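Local coordinates for 2-oxoglutarate-dependent dioxygenase DAO (Oryza sativa subsp. indica, PDB 6KUN), which probably catalyses the iron- and 2-oxoglutarate-dependent oxidation of the auxin indole-3-acetic acid to inactive 2-oxoindole-3-acetic acid, keeping auxin levels in balance, at residues 129-132 and 133-137; 107-110 and 111-115. All coordinates share one frame; numbering follows the deposited sequence.

Contact 1 of 2, residues 129-132 and 133-137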
loop_
_atom_site.group_PDB
_atom_site.type_symbol
_atom_site.label_atom_id
_atom_site.label_comp_id
_atom_site.label_asym_id
_atom_site.label_seq_id
_atom_site.Cartn_x
_atom_site.Cartn_y
_atom_site.Cartn_z
ATOM N N VAL B 129 7.021 12.946 19.088
ATOM C CA VAL B 129 7.944 13.480 20.080
ATOM C C VAL B 129 9.351 13.619 19.482
ATOM O O VAL B 129 10.010 14.643 19.651
ATOM C CB VAL B 129 7.939 12.591 21.329
ATOM C CG1 VAL B 129 9.072 12.956 22.289
ATOM C CG2 VAL B 129 6.587 12.699 22.050
ATOM N N ASP B 130 9.808 12.594 18.757
ATOM C CA ASP B 130 11.106 12.632 18.091
ATOM C C ASP B 130 11.167 13.763 17.064
ATOM O O ASP B 130 12.126 14.551 17.046
ATOM C CB ASP B 130 11.406 11.278 17.432
ATOM C CG ASP B 130 12.804 11.214 16.808
ATOM O OD1 ASP B 130 13.781 11.622 17.462
ATOM O OD2 ASP B 130 12.928 10.747 15.664
ATOM N N VAL B 131 10.128 13.885 16.243
ATOM C CA VAL B 131 10.062 14.997 15.311
ATOM C C VAL B 131 10.095 16.342 16.050
ATOM O O VAL B 131 10.876 17.242 15.705
ATOM C CB VAL B 131 8.817 14.863 14.430
ATOM C CG1 VAL B 131 8.673 16.128 13.576
ATOM C CG2 VAL B 131 8.912 13.624 13.549
ATOM N N ALA B 132 9.251 16.507 17.074
ATOM C CA ALA B 132 9.278 17.774 17.818
ATOM C C ALA B 132 10.677 18.099 18.334
ATOM O O ALA B 132 11.146 19.232 18.212
ATOM C CB ALA B 132 8.279 17.748 18.970
ATOM N N GLY B 133 11.358 17.105 18.922
ATOM C CA GLY B 133 12.705 17.331 19.436
ATOM C C GLY B 133 13.677 17.803 18.376
ATOM O O GLY B 133 14.511 18.683 18.623
ATOM N N LYS B 134 13.599 17.210 17.180
ATOM C CA LYS B 134 14.483 17.601 16.092
ATOM C C LYS B 134 14.157 18.997 15.589
ATOM O O LYS B 134 15.071 19.776 15.303
ATOM C CB LYS B 134 14.417 16.568 14.954
ATOM C CG LYS B 134 15.068 15.250 15.373
ATOM C CD LYS B 134 14.904 14.180 14.316
ATOM C CE LYS B 134 15.943 13.059 14.480
ATOM N NZ LYS B 134 16.104 12.586 15.882
ATOM N N VAL B 135 12.877 19.353 15.514
ATOM C CA VAL B 135 12.502 20.723 15.159
ATOM C C VAL B 135 13.074 21.709 16.174
ATOM O O VAL B 135 13.721 22.699 15.806
ATOM C CB VAL B 135 10.971 20.855 15.034
ATOM C CG1 VAL B 135 10.554 22.322 14.951
ATOM C CG2 VAL B 135 10.517 20.143 13.797
ATOM N N ALA B 136 12.866 21.435 17.471
ATOM C CA ALA B 136 13.458 22.267 18.527
ATOM C C ALA B 136 14.982 22.386 18.414
ATOM O O ALA B 136 15.549 23.470 18.617
ATOM C CB ALA B 136 13.067 21.692 19.892
ATOM N N ALA B 137 15.666 21.287 18.104
ATOM C CA ALA B 137 17.112 21.356 17.954
ATOM C C ALA B 137 17.513 22.192 16.740
ATOM O O ALA B 137 18.564 22.841 16.759
ATOM C CB ALA B 137 17.704 19.948 17.853
#
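The flat carboxylate of D130 meets the ammonium group of K134 one helical turn further on, and the salt bridge is made by one oxygen: OD1 of D130 lies 3.0 Å from NZ of K134. The amine comes to the syn side of that oxygen, tilted 24° out of the carboxylate plane. The second oxygen, OD2 of D130, stays 3.7 Å from NZ of K134. Two torsions bring the charges together. In D130, CG stands anti to the backbone N (chi1 -176°); the lysine chain runs extended through its middle and then bends at its last torsion (chi4 46°), turning NZ back toward the acid. On the way its methylenes pass over the backbone of the preceding turn, with CG of K134 3.5 Å from O of D130. A long, flexible lysine suits this partly exposed flank, where L9 and L24 also touch its chain.

The buried flank is apolar. CG1 of V131 and CG2 of V135 approach to 4.4 Å, a loose contact, and V135 goes on to pack against L24 and C28 of helix 18-30. A132, whose side chain is a single methyl, is touched by F146 of a loop. Beneath the side chains, four successive backbone bonds link the turns, among them G133 N to V129 O at 2.9 Å and A136 N to A132 O, the straightest of the four. An i to i+4 acid-lysine pair on one flank and valines at the same spacing on another are characteristic of an amphipathic alpha-helix, here the C-terminal part of helix 111-138.

Contact 2 of 2, residues 107-110 and 111-115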
loop_
_atom_site.group_PDB
_atom_site.type_symbol
_atom_site.label_atom_id
_atom_site.label_comp_id
_atom_site.label_asym_id
_atom_site.label_seq_id
_atom_site.Cartn_x
_atom_site.Cartn_y
_atom_site.Cartn_z
ATOM N N LEU B 107 -12.581 -0.600 23.030
ATOM C CA LEU B 107 -13.077 -0.662 21.664
ATOM C C LEU B 107 -13.860 -1.940 21.441
ATOM O O LEU B 107 -13.420 -3.029 21.816
ATOM C CB LEU B 107 -11.922 -0.615 20.672
ATOM C CG LEU B 107 -11.325 0.743 20.369
ATOM C CD1 LEU B 107 -10.032 0.480 19.594
ATOM C CD2 LEU B 107 -12.258 1.592 19.557
ATOM N N ASP B 108 -15.000 -1.812 20.806
ATOM C CA ASP B 108 -15.745 -2.992 20.372
ATOM C C ASP B 108 -15.170 -3.446 19.015
ATOM O O ASP B 108 -15.545 -2.941 17.957
ATOM C CB ASP B 108 -17.225 -2.671 20.273
ATOM C CG ASP B 108 -18.031 -3.873 19.874
ATOM O OD1 ASP B 108 -17.468 -4.991 19.776
ATOM O OD2 ASP B 108 -19.239 -3.681 19.670
ATOM N N ALA B 109 -14.249 -4.369 19.060
ATOM C CA ALA B 109 -13.567 -4.832 17.875
ATOM C C ALA B 109 -12.833 -6.102 18.237
ATOM O O ALA B 109 -12.600 -6.349 19.427
ATOM C CB ALA B 109 -12.566 -3.776 17.393
ATOM N N PRO B 110 -12.309 -6.847 17.268
ATOM C CA PRO B 110 -11.587 -8.069 17.596
ATOM C C PRO B 110 -10.285 -7.734 18.350
ATOM O O PRO B 110 -9.716 -6.648 18.158
ATOM C CB PRO B 110 -11.303 -8.716 16.232
ATOM C CG PRO B 110 -12.302 -8.085 15.307
ATOM C CD PRO B 110 -12.442 -6.666 15.805
ATOM N N PRO B 111 -9.840 -8.617 19.233
ATOM C CA PRO B 111 -8.587 -8.354 19.949
ATOM C C PRO B 111 -7.430 -7.925 19.047
ATOM O O PRO B 111 -6.668 -7.029 19.445
ATOM C CB PRO B 111 -8.294 -9.692 20.655
ATOM C CG PRO B 111 -9.513 -10.578 20.398
ATOM C CD PRO B 111 -10.561 -9.800 19.756
ATOM N N HIS B 112 -7.261 -8.525 17.865
ATOM C CA HIS B 112 -6.065 -8.196 17.090
ATOM C C HIS B 112 -6.141 -6.761 16.562
ATOM O O HIS B 112 -5.111 -6.080 16.463
ATOM C CB HIS B 112 -5.835 -9.204 15.958
ATOM C CG HIS B 112 -6.803 -9.094 14.823
ATOM N ND1 HIS B 112 -6.642 -8.196 13.793
ATOM C CD2 HIS B 112 -7.957 -9.759 14.566
ATOM C CE1 HIS B 112 -7.654 -8.306 12.951
ATOM N NE2 HIS B 112 -8.467 -9.251 13.394
ATOM N N VAL B 113 -7.350 -6.267 16.283
ATOM C CA VAL B 113 -7.519 -4.874 15.888
ATOM C C VAL B 113 -7.139 -3.949 17.030
ATOM O O VAL B 113 -6.338 -3.015 16.843
ATOM C CB VAL B 113 -8.948 -4.629 15.389
ATOM C CG1 VAL B 113 -9.200 -3.161 15.063
ATOM C CG2 VAL B 113 -9.207 -5.510 14.129
ATOM N N ARG B 114 -7.649 -4.231 18.248
ATOM C CA ARG B 114 -7.344 -3.419 19.420
ATOM C C ARG B 114 -5.848 -3.338 19.686
ATOM O O ARG B 114 -5.320 -2.267 19.976
ATOM C CB ARG B 114 -8.093 -3.990 20.652
ATOM C CG ARG B 114 -9.649 -4.053 20.453
ATOM C CD ARG B 114 -10.387 -4.835 21.580
ATOM N NE ARG B 114 -9.606 -4.835 22.808
ATOM C CZ ARG B 114 -9.240 -5.907 23.499
ATOM N NH1 ARG B 114 -9.620 -7.127 23.127
ATOM N NH2 ARG B 114 -8.507 -5.749 24.593
ATOM N N GLU B 115 -5.154 -4.466 19.611
ATOM C CA GLU B 115 -3.727 -4.494 19.848
ATOM C C GLU B 115 -2.973 -3.690 18.792
ATOM O O GLU B 115 -1.974 -3.037 19.122
ATOM C CB GLU B 115 -3.195 -5.940 19.831
ATOM C CG GLU B 115 -1.656 -6.030 19.999
ATOM C CD GLU B 115 -1.067 -7.447 19.868
ATOM O OE1 GLU B 115 -1.836 -8.414 19.646
ATOM O OE2 GLU B 115 0.177 -7.584 19.988
HETATM O O HOH W 1 -12.190 -7.752 21.684
#
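P110 and V113 fit together at the start of a helix, where the forked valine spreads its two methyls over the apolar surface made by P110 and A109. CG2 of V113 rests against the proline ring, 3.8 Å from CD of P110, the two side chains meeting at a slant. With CG1 anti to the backbone N (chi1 176°), the other methyl of V113 reaches toward A109, whose CB is 4.1 Å away; L56 of helix 43-57 touches both A109 and V113. At the exposed end, the H112 ring meets the proline obliquely, CD2 of H112 coming within 3.9 Å of CB of P110.

R114 fills the bend of the incoming chain. Its aliphatic part lies along the backbone carbonyls, CD of R114 being 3.4 Å from O of A109, while its CG approaches CB of L107. A turn at chi3 (24°) then redirects the guanidinium: NE bonds to the carbonyl of C104, and NH1 is joined through a water to O of A109, which accepts a bond from that water.

The carbonyl of P110 receives a nearly straight bond from N of R114 (3.2 Å, 168°) and a weak one from N of V113. P111, having no N-H to offer, suits the first turn, where amides lack acceptors within the helix. This is a helix N-terminus with proline at both N-cap and N1, opening helix 111-138.

Followed from the N terminus, the chain leaves helix 97-106, rounds the short connection at 107-110 and enters helix 111-138. Contact 2 is the turn into that helix, and contact 1 lies on its later part, so the two come in series, neither nested nor crossing. Each closes just a local turn. Their centres are 31 Å apart and their nearest atoms about 18 Å, without touching; the helix itself connects them. A109 of the connection and V113 of the first turn pack against L56 of helix 43-57, whereas the later part of the helix meets helix 18-30 through K134 and V135. The single long helix thus ties together two separate helices of the N-terminal region.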